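PDB 6OUX: threonine phosphate decarboxylase-like enzyme from Sulfurospirillum multivorans, which uses pyridoxal phosphate to decarboxylate L-serine O-phosphate to ethanolamine O-phosphate, a building block of the norcobamide cofactor of tetrachloroethene reductive dehalogenase. Local coordinates for residues 151-155 against 320-324; 90-94 against 283-287; 9-14 against 344-349; 24-28 against 46-50. All blocks are in the same frame, centred on the assembly; numbering follows the deposited sequence.

Interaction 1: 151-155 against 320-324; sequences ERDDY and YVYPS
Tyr322 OH donates to Glu151 OE2 over 2.5 Å, and the carboxylate offers the anti lone pair, the one turned away from its other oxygen. The oxygen sits at the edge of the phenol ring, near its plane, while the carboxylate itself stands almost upright to the ring (88°). Glu151 gets there with CG anti to the backbone N (chi1 -169°) and a bend at the next bond that swings the acid across to the phenol. A second phenol-carboxylate bond runs from Tyr320 OH to Asp154 OD1, modelled very short at 2.4 Å. The same carboxylate lies on the proline ring, with Asp154 OD2 3.4 Å from Pro323 CG. Tyr322 lies between two other rings: Tyr155 CE2 stands over one face, toward the rim, 3.7 Å from Tyr322 CE1, and Tyr320 CD2 sits over the centre of the opposite face. The planes of Tyr155 and Tyr322 are 58° apart, too oblique for a stack. With an alanine in place of Tyr322, Glu151 would probably lose its phenol partner and a gap would open between the rings of Tyr155 and Tyr320. In this aminotransferase-type fold the contact ties the loop after strand 143-148, an outermost strand of the seven-stranded sheet, to strand 320-321, an outermost strand of the five-stranded sheet. Further out, one water bridges the hydroxyls of Tyr155 and Tyr322, and another donates to both Asp154 O and Pro323 O. Tyr155 OH is also bonded to the backbone N of Glu364, and Lys332 adds a long, weak ion pair to Glu151.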
# COMPACT_ATOMS: atom_id res chain seq x y z
N GLU A 151 -9.01 26.35 -22.76
CA GLU A 151 -7.96 26.07 -23.74
C GLU A 151 -7.37 27.35 -24.37
O GLU A 151 -6.16 27.46 -24.54
CB GLU A 151 -8.50 25.12 -24.82
CG GLU A 151 -7.40 24.57 -25.72
CD GLU A 151 -6.98 25.46 -26.88
OE1 GLU A 151 -7.75 26.38 -27.26
OE2 GLU A 151 -5.88 25.21 -27.44
N ARG A 152 -8.22 28.33 -24.66
CA ARG A 152 -7.77 29.61 -25.26
C ARG A 152 -6.82 30.40 -24.40
O ARG A 152 -6.12 31.20 -24.95
CB ARG A 152 -8.95 30.56 -25.63
CG ARG A 152 -10.20 29.91 -26.21
CD ARG A 152 -11.49 30.77 -26.19
NE ARG A 152 -11.76 31.49 -24.93
CZ ARG A 152 -11.34 32.73 -24.64
NH1 ARG A 152 -10.61 33.41 -25.51
NH2 ARG A 152 -11.64 33.27 -23.46
N ASP A 153 -6.87 30.26 -23.07
CA ASP A 153 -5.90 30.85 -22.18
C ASP A 153 -4.80 29.85 -21.80
O ASP A 153 -4.28 29.93 -20.73
CB ASP A 153 -6.50 31.32 -20.82
CG ASP A 153 -7.87 32.01 -20.94
OD1 ASP A 153 -8.13 32.75 -21.90
OD2 ASP A 153 -8.70 31.81 -20.01
N ASP A 154 -4.49 28.88 -22.65
CA ASP A 154 -3.48 27.87 -22.35
C ASP A 154 -3.85 27.10 -21.07
O ASP A 154 -2.96 26.60 -20.37
CB ASP A 154 -2.07 28.52 -22.19
CG ASP A 154 -1.38 28.85 -23.50
OD1 ASP A 154 -1.68 28.24 -24.53
OD2 ASP A 154 -0.48 29.73 -23.47
N TYR A 155 -5.17 26.98 -20.78
CA TYR A 155 -5.63 26.31 -19.56
C TYR A 155 -5.11 26.97 -18.30
O TYR A 155 -5.10 26.34 -17.24
CB TYR A 155 -5.22 24.83 -19.55
CG TYR A 155 -5.90 24.07 -20.68
CD1 TYR A 155 -7.28 23.77 -20.62
CD2 TYR A 155 -5.19 23.67 -21.79
CE1 TYR A 155 -7.89 23.09 -21.61
CE2 TYR A 155 -5.79 22.97 -22.79
CZ TYR A 155 -7.16 22.70 -22.72
OH TYR A 155 -7.77 21.98 -23.74
N TYR A 320 1.06 22.51 -31.28
CA TYR A 320 1.07 23.54 -30.27
C TYR A 320 1.45 22.90 -28.94
O TYR A 320 0.86 21.86 -28.56
CB TYR A 320 -0.32 24.20 -30.20
CG TYR A 320 -0.37 25.32 -29.25
CD1 TYR A 320 0.10 26.56 -29.61
CD2 TYR A 320 -0.80 25.15 -27.96
CE1 TYR A 320 0.10 27.63 -28.71
CE2 TYR A 320 -0.80 26.19 -27.05
CZ TYR A 320 -0.37 27.43 -27.44
OH TYR A 320 -0.38 28.46 -26.54
N VAL A 321 2.43 23.50 -28.26
CA VAL A 321 2.94 23.00 -27.01
C VAL A 321 2.40 23.87 -25.87
O VAL A 321 2.65 25.09 -25.84
CB VAL A 321 4.49 23.06 -26.95
CG1 VAL A 321 4.95 22.28 -25.72
CG2 VAL A 321 5.12 22.46 -28.18
N TYR A 322 1.65 23.29 -24.96
CA TYR A 322 1.08 24.08 -23.86
C TYR A 322 2.12 24.40 -22.84
O TYR A 322 2.96 23.56 -22.59
CB TYR A 322 -0.14 23.44 -23.21
CG TYR A 322 -1.37 23.41 -24.14
CD1 TYR A 322 -2.23 24.51 -24.27
CD2 TYR A 322 -1.61 22.30 -24.90
CE1 TYR A 322 -3.31 24.46 -25.17
CE2 TYR A 322 -2.68 22.22 -25.76
CZ TYR A 322 -3.53 23.31 -25.92
OH TYR A 322 -4.54 23.18 -26.80
N PRO A 323 2.09 25.63 -22.26
CA PRO A 323 3.13 25.99 -21.32
C PRO A 323 3.08 25.06 -20.13
O PRO A 323 2.00 24.68 -19.74
CB PRO A 323 2.76 27.40 -20.83
CG PRO A 323 1.59 27.84 -21.60
CD PRO A 323 1.19 26.76 -22.57
N SER A 324 4.24 24.74 -19.56
CA SER A 324 4.34 23.78 -18.49
C SER A 324 5.49 24.08 -17.55
O SER A 324 6.55 24.55 -17.98
CB SER A 324 4.54 22.41 -19.09
OG SER A 324 4.58 21.41 -18.12
O HOH W 1 -0.78 24.64 -19.74
O HOH W 2 -6.34 21.40 -25.65

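Interaction 2: 90-94 against 283-287; sequences VMAES and LRLFV
Two helices of the aminotransferase-type fold, 84-95 and 277-286, meet here through Val90 and Val287. Val90 CG1 presses on Val287 CG2 at 3.3 Å, tighter than usual for two carbons, with the two side chains crossing at about a right angle. Val90 uses both branches: with CG1 anti to the backbone N (chi1 175°) and directed at Val287, CG2 is left to lie over one face of the Arg284 guanidinium, 3.3 Å from Arg284 NH1. Were Val90 cut back to an alanine, the guanidinium face would probably lose its methyl cover and a gap would open beside Val287. The arginine chain runs extended from CG to NE, and its charged end is held by a salt bridge from NE to Glu280, one turn back on the same helix, with a weak hydrogen bond from NH2 to Ser82 OG. The packing is apolar at its inner edge, where helix 84-95 backs onto strand 102-105, an outermost strand of the seven-stranded sheet. There Met91, bent at both chi2 and chi3, brings SD to 3.8 Å from Leu283 CD1 and 4.0 Å from Val287 CG1. Met91 also packs on Ile102 and Ile104 of the strand, and both Met91 and Leu283 touch Leu242. At the exposed edge Glu93 stretches out to place OE2 3.6 Å from Val287 CG2; the same carboxylate oxygen is 3.1 Å from Val287 O, two acceptors side by side with no bond between them.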
# COMPACT_ATOMS: atom_id res chain seq x y z
N VAL A 90 10.35 10.90 11.04
CA VAL A 90 11.39 10.99 10.03
C VAL A 90 11.12 12.20 9.15
O VAL A 90 12.01 12.97 8.88
CB VAL A 90 11.55 9.69 9.23
CG1 VAL A 90 12.55 9.86 8.11
CG2 VAL A 90 12.01 8.57 10.15
N MET A 91 9.89 12.35 8.67
CA MET A 91 9.50 13.44 7.76
C MET A 91 9.60 14.85 8.45
O MET A 91 9.98 15.84 7.82
CB MET A 91 8.11 13.17 7.13
CG MET A 91 7.97 11.92 6.20
SD MET A 91 8.98 12.13 4.71
CE MET A 91 7.88 13.18 3.82
N ALA A 92 9.36 14.92 9.77
CA ALA A 92 9.34 16.22 10.47
C ALA A 92 10.63 17.05 10.39
O ALA A 92 10.58 18.27 10.21
CB ALA A 92 8.95 16.04 11.92
N GLU A 93 11.75 16.37 10.55
CA GLU A 93 13.08 16.91 10.32
C GLU A 93 13.11 17.72 9.02
O GLU A 93 13.18 18.97 9.06
CB GLU A 93 14.07 15.73 10.27
CG GLU A 93 15.48 16.04 9.76
CD GLU A 93 16.30 14.77 9.59
OE1 GLU A 93 17.02 14.40 10.55
OE2 GLU A 93 16.19 14.14 8.51
N SER A 94 13.01 17.02 7.88
CA SER A 94 13.22 17.70 6.60
C SER A 94 12.07 18.56 6.14
O SER A 94 12.31 19.47 5.36
CB SER A 94 13.61 16.72 5.51
OG SER A 94 12.61 15.77 5.32
N LEU A 283 11.98 6.36 2.18
CA LEU A 283 11.51 7.49 2.95
C LEU A 283 12.63 8.10 3.81
O LEU A 283 12.80 9.36 3.85
CB LEU A 283 10.35 7.11 3.85
CG LEU A 283 9.56 8.32 4.30
CD1 LEU A 283 8.55 8.62 3.21
CD2 LEU A 283 8.87 8.10 5.64
N ARG A 284 13.39 7.22 4.46
CA ARG A 284 14.49 7.65 5.33
C ARG A 284 15.66 8.17 4.52
O ARG A 284 16.38 9.07 4.97
CB ARG A 284 14.96 6.55 6.22
CG ARG A 284 13.95 6.10 7.25
CD ARG A 284 14.54 4.95 8.08
NE ARG A 284 13.56 4.54 9.06
CZ ARG A 284 13.36 5.13 10.24
NH1 ARG A 284 14.15 6.12 10.67
NH2 ARG A 284 12.39 4.68 11.01
N LEU A 285 15.84 7.64 3.32
CA LEU A 285 16.81 8.19 2.42
C LEU A 285 16.47 9.63 2.05
O LEU A 285 17.29 10.54 2.16
CB LEU A 285 16.87 7.31 1.17
CG LEU A 285 17.94 7.70 0.17
CD1 LEU A 285 19.34 7.41 0.74
CD2 LEU A 285 17.65 6.91 -1.07
N PHE A 286 15.22 9.83 1.65
CA PHE A 286 14.75 11.08 1.03
C PHE A 286 14.88 12.27 1.94
O PHE A 286 14.86 13.39 1.44
CB PHE A 286 13.28 10.96 0.60
CG PHE A 286 13.03 10.00 -0.51
CD1 PHE A 286 14.05 9.47 -1.29
CD2 PHE A 286 11.71 9.58 -0.78
CE1 PHE A 286 13.75 8.55 -2.31
CE2 PHE A 286 11.42 8.68 -1.77
CZ PHE A 286 12.43 8.19 -2.56
N VAL A 287 15.09 12.05 3.24
CA VAL A 287 15.31 13.16 4.19
C VAL A 287 16.72 13.30 4.74
O VAL A 287 17.02 14.22 5.52
CB VAL A 287 14.20 13.16 5.28
CG1 VAL A 287 12.82 13.15 4.60
CG2 VAL A 287 14.31 11.99 6.24

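Interaction 3: 9-14 against 344-349; sequences RNTQFT and SALLVE
Val348 CG2 sits squarely over the Phe13 ring, 3.6 Å from its centroid and only 6° off the ring normal, a textbook CH-pi contact. The two side chains slide past each other in opposite directions. With CG anti to the backbone N (chi1 178°), Phe13 reaches across from helix 11-19 toward helix 339-350 and presents that face. The rim of the ring is occupied too: Ser344 OG lies in its plane, 3.6 Å from Phe13 CD1, and Leu347 CD1 is at the edge, 4.1 Å from Phe13 CZ. Phe38 stacks on the same phenylalanine. Beside the ring, Thr14 OG1 and Ser344 OG are 3.1 Å apart, but the threonine proton also has Asn10 O within reach, one turn back, so the bond is not settled; the serine hydroxyl is bonded to Ser340 O. Just ahead of helix 11-19, Arg9 NH1 forms a salt bridge with Glu349 OE2 at 2.5 Å. The carboxylate oxygen meets the edge of the guanidinium, near its plane, though the two flat groups are turned 52° apart. The contact thus lays helix 11-19 on helix 339-350, whose Leu346 packs against helix 375-388. Its chemistry is divided: apolar packing round Phe13 makes up the middle of the contact, while the ion pair fastens the end at Arg9 near the surface, where solvent would be expected to weaken it.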
# COMPACT_ATOMS: atom_id res chain seq x y z
N ARG A 9 -1.26 3.65 -43.18
CA ARG A 9 -0.31 2.54 -43.01
C ARG A 9 -0.52 1.63 -41.79
O ARG A 9 -0.30 0.44 -41.87
CB ARG A 9 1.07 3.12 -42.73
CG ARG A 9 2.06 3.14 -43.85
CD ARG A 9 3.29 3.93 -43.37
NE ARG A 9 2.98 5.37 -43.22
CZ ARG A 9 3.11 6.10 -42.11
NH1 ARG A 9 3.56 5.58 -40.97
NH2 ARG A 9 2.78 7.38 -42.14
N ASN A 10 -0.84 2.22 -40.65
CA ASN A 10 -0.87 1.46 -39.37
C ASN A 10 -2.26 1.14 -38.88
O ASN A 10 -2.46 0.81 -37.70
CB ASN A 10 -0.12 2.24 -38.27
CG ASN A 10 1.38 2.43 -38.56
OD1 ASN A 10 1.93 3.53 -38.33
ND2 ASN A 10 2.04 1.38 -39.01
N THR A 11 -3.24 1.23 -39.79
CA THR A 11 -4.63 1.16 -39.44
C THR A 11 -4.95 -0.14 -38.68
O THR A 11 -5.66 -0.12 -37.65
CB THR A 11 -5.55 1.32 -40.72
OG1 THR A 11 -5.40 2.63 -41.31
CG2 THR A 11 -6.98 1.13 -40.41
N GLN A 12 -4.44 -1.25 -39.18
CA GLN A 12 -4.68 -2.58 -38.58
C GLN A 12 -4.20 -2.57 -37.14
O GLN A 12 -4.94 -2.87 -36.20
CB GLN A 12 -4.00 -3.70 -39.40
CG GLN A 12 -4.41 -5.09 -38.88
CD GLN A 12 -3.82 -6.26 -39.69
OE1 GLN A 12 -3.00 -6.11 -40.60
NE2 GLN A 12 -4.27 -7.44 -39.35
N PHE A 13 -2.98 -2.12 -36.96
CA PHE A 13 -2.45 -1.93 -35.61
C PHE A 13 -3.32 -0.98 -34.77
O PHE A 13 -3.75 -1.30 -33.65
CB PHE A 13 -1.03 -1.41 -35.69
CG PHE A 13 -0.41 -1.14 -34.35
CD1 PHE A 13 -0.61 0.11 -33.69
CD2 PHE A 13 0.33 -2.13 -33.71
CE1 PHE A 13 -0.06 0.34 -32.46
CE2 PHE A 13 0.88 -1.87 -32.47
CZ PHE A 13 0.71 -0.64 -31.86
N THR A 14 -3.60 0.20 -35.30
CA THR A 14 -4.44 1.17 -34.55
C THR A 14 -5.76 0.62 -34.11
O THR A 14 -6.21 0.83 -32.95
CB THR A 14 -4.73 2.39 -35.41
OG1 THR A 14 -3.51 2.95 -35.86
CG2 THR A 14 -5.57 3.42 -34.63
N SER A 344 0.20 5.42 -32.58
CA SER A 344 0.52 4.20 -33.28
C SER A 344 1.83 4.30 -34.08
O SER A 344 2.63 3.38 -34.08
CB SER A 344 -0.64 3.81 -34.19
OG SER A 344 -1.77 3.53 -33.42
N ALA A 345 2.07 5.42 -34.73
CA ALA A 345 3.31 5.55 -35.46
C ALA A 345 4.51 5.62 -34.54
O ALA A 345 5.56 5.02 -34.85
CB ALA A 345 3.28 6.78 -36.37
N LEU A 346 4.38 6.32 -33.40
CA LEU A 346 5.44 6.35 -32.41
C LEU A 346 5.76 4.96 -31.91
O LEU A 346 6.94 4.62 -31.73
CB LEU A 346 5.06 7.26 -31.22
CG LEU A 346 5.11 8.76 -31.53
CD1 LEU A 346 4.30 9.57 -30.54
CD2 LEU A 346 6.55 9.24 -31.58
N LEU A 347 4.74 4.16 -31.62
CA LEU A 347 4.99 2.79 -31.11
C LEU A 347 5.68 1.93 -32.22
O LEU A 347 6.79 1.37 -32.04
CB LEU A 347 3.68 2.12 -30.66
CG LEU A 347 3.23 2.60 -29.28
CD1 LEU A 347 1.82 2.11 -28.96
CD2 LEU A 347 4.23 2.17 -28.22
N VAL A 348 5.04 1.89 -33.37
CA VAL A 348 5.41 0.90 -34.40
C VAL A 348 6.77 1.27 -34.98
O VAL A 348 7.63 0.44 -35.18
CB VAL A 348 4.28 0.79 -35.47
CG1 VAL A 348 4.72 0.05 -36.74
CG2 VAL A 348 3.07 0.09 -34.91
N GLU A 349 6.97 2.53 -35.28
CA GLU A 349 8.10 2.95 -36.06
C GLU A 349 9.28 3.30 -35.16
O GLU A 349 10.43 3.16 -35.57
CB GLU A 349 7.66 4.09 -37.00
CG GLU A 349 6.69 3.59 -38.05
CD GLU A 349 5.84 4.65 -38.76
OE1 GLU A 349 6.23 5.85 -38.83
OE2 GLU A 349 4.75 4.26 -39.26

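Interaction 4: 24-28 against 46-50; sequences AGSHS and DACYL
The His27 imidazole lies across Cys48, whose CB sits over one ring face 4.2 Å from the centroid: a CH-pi contact. Both residues belong to loops that adjoin the substrate-binding arginines Arg355 and Arg369 of this aminotransferase-type fold; the loop with 24-28 follows helix 11-19, and segment 46-50 leads from strand 45-46 toward helix 53-68. His27 is fixed in rotation by a hydrogen bond from NE2 to Asp46 OD2, 2.7 Å long and nearly straight at 167°. The acceptor lies almost in the ring plane and uses its syn lone pair, on the side of its other oxygen, while ring and carboxylate planes are 64° apart. The two side chains approach from opposite directions; CG of Asp46, anti to the backbone N (chi1 178°), carries the acid out to the ring. Its second oxygen folds back on its own chain: Asp46 OD1 accepts from Cys48 N, an Asx turn that holds the carboxylate in place for the histidine. Tyr49 runs alongside His27, pointing the same way, with Tyr49 CB 4.0 Å from His27 CE1. Ser26 is near the phosphoserine site: its side chain touches Arg369, which also donates to Cys48 O. Arg355 donates to Gly25 O and touches Cys48, consistent with the loops holding the two arginines in place. Ser26 O lies 3.4 Å from Cys48 CB, and a water bonded to Ser26 OG at 2.6 Å also accepts from Leu50 N.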
# COMPACT_ATOMS: atom_id res chain seq x y z
N ALA A 24 -7.85 4.74 -16.61
CA ALA A 24 -7.71 6.16 -16.33
C ALA A 24 -6.28 6.60 -15.93
O ALA A 24 -6.00 7.80 -15.82
CB ALA A 24 -8.68 6.50 -15.22
N GLY A 25 -5.41 5.61 -15.71
CA GLY A 25 -4.03 5.85 -15.31
C GLY A 25 -3.12 6.15 -16.50
O GLY A 25 -3.56 6.29 -17.65
N SER A 26 -1.83 6.12 -16.22
CA SER A 26 -0.79 6.58 -17.11
C SER A 26 -0.63 5.73 -18.38
O SER A 26 -0.36 6.27 -19.45
CB SER A 26 0.55 6.61 -16.32
OG SER A 26 0.59 7.76 -15.50
N HIS A 27 -0.76 4.41 -18.25
CA HIS A 27 -0.73 3.52 -19.45
C HIS A 27 -2.12 3.02 -19.82
O HIS A 27 -2.60 2.04 -19.24
CB HIS A 27 0.14 2.30 -19.22
CG HIS A 27 1.54 2.62 -18.85
ND1 HIS A 27 1.94 2.79 -17.55
CD2 HIS A 27 2.66 2.77 -19.61
CE1 HIS A 27 3.24 3.03 -17.52
NE2 HIS A 27 3.70 3.03 -18.75
N SER A 28 -2.73 3.68 -20.79
CA SER A 28 -3.99 3.23 -21.37
C SER A 28 -3.86 3.13 -22.89
O SER A 28 -3.72 4.15 -23.60
CB SER A 28 -5.11 4.19 -21.03
OG SER A 28 -6.39 3.65 -21.39
N ASP A 46 9.43 4.69 -22.78
CA ASP A 46 8.10 4.85 -22.23
C ASP A 46 8.02 6.27 -21.76
O ASP A 46 8.61 6.64 -20.72
CB ASP A 46 7.86 3.85 -21.07
CG ASP A 46 6.49 3.99 -20.42
OD1 ASP A 46 5.65 4.93 -20.72
OD2 ASP A 46 6.22 3.11 -19.57
N ALA A 47 7.29 7.10 -22.48
CA ALA A 47 7.05 8.48 -21.99
C ALA A 47 5.61 8.72 -21.49
O ALA A 47 5.11 9.83 -21.57
CB ALA A 47 7.46 9.49 -23.05
N CYS A 48 4.98 7.70 -20.91
CA CYS A 48 3.67 7.83 -20.32
C CYS A 48 3.70 8.13 -18.84
O CYS A 48 2.98 9.00 -18.36
CB CYS A 48 2.87 6.54 -20.45
SG CYS A 48 2.25 6.21 -22.09
N TYR A 49 4.50 7.37 -18.09
CA TYR A 49 4.57 7.59 -16.66
C TYR A 49 5.54 8.71 -16.28
O TYR A 49 6.54 8.99 -16.94
CB TYR A 49 4.89 6.31 -15.88
CG TYR A 49 6.32 5.93 -16.04
CD1 TYR A 49 6.75 5.35 -17.23
CD2 TYR A 49 7.25 6.18 -15.04
CE1 TYR A 49 8.07 5.02 -17.43
CE2 TYR A 49 8.59 5.87 -15.24
CZ TYR A 49 8.99 5.28 -16.45
OH TYR A 49 10.29 4.92 -16.70
N LEU A 50 5.22 9.34 -15.17
CA LEU A 50 5.85 10.57 -14.75
C LEU A 50 6.92 10.24 -13.72
O LEU A 50 6.69 9.54 -12.73
CB LEU A 50 4.83 11.51 -14.25
CG LEU A 50 3.61 11.66 -15.15
CD1 LEU A 50 2.62 12.54 -14.45
CD2 LEU A 50 3.94 12.23 -16.52
O HOH W 3 2.59 8.47 -13.95

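In the fold
None of the four contacts is wholly buried. Interactions 1, 2 and 3 are partly buried and interaction 4 lies at the surface, yet interaction 4 is nearest the chain centre (about 10 Å), beside the substrate-binding arginines. Interactions 1 and 2 lie on opposite sides of that centre, their centres about 36 Å apart; phenol-carboxylate bonds mark the first, aliphatic packing between helices the second. Interactions 3 and 4 both tie the N-terminal region to the part of the chain built around the five-stranded sheet, one by an aromatic face and an ion pair, the other by a histidine-carboxylate bond. Interaction 1 reaches that sheet at strand 320-321, the outermost strand across from 45-46, where interaction 4 begins.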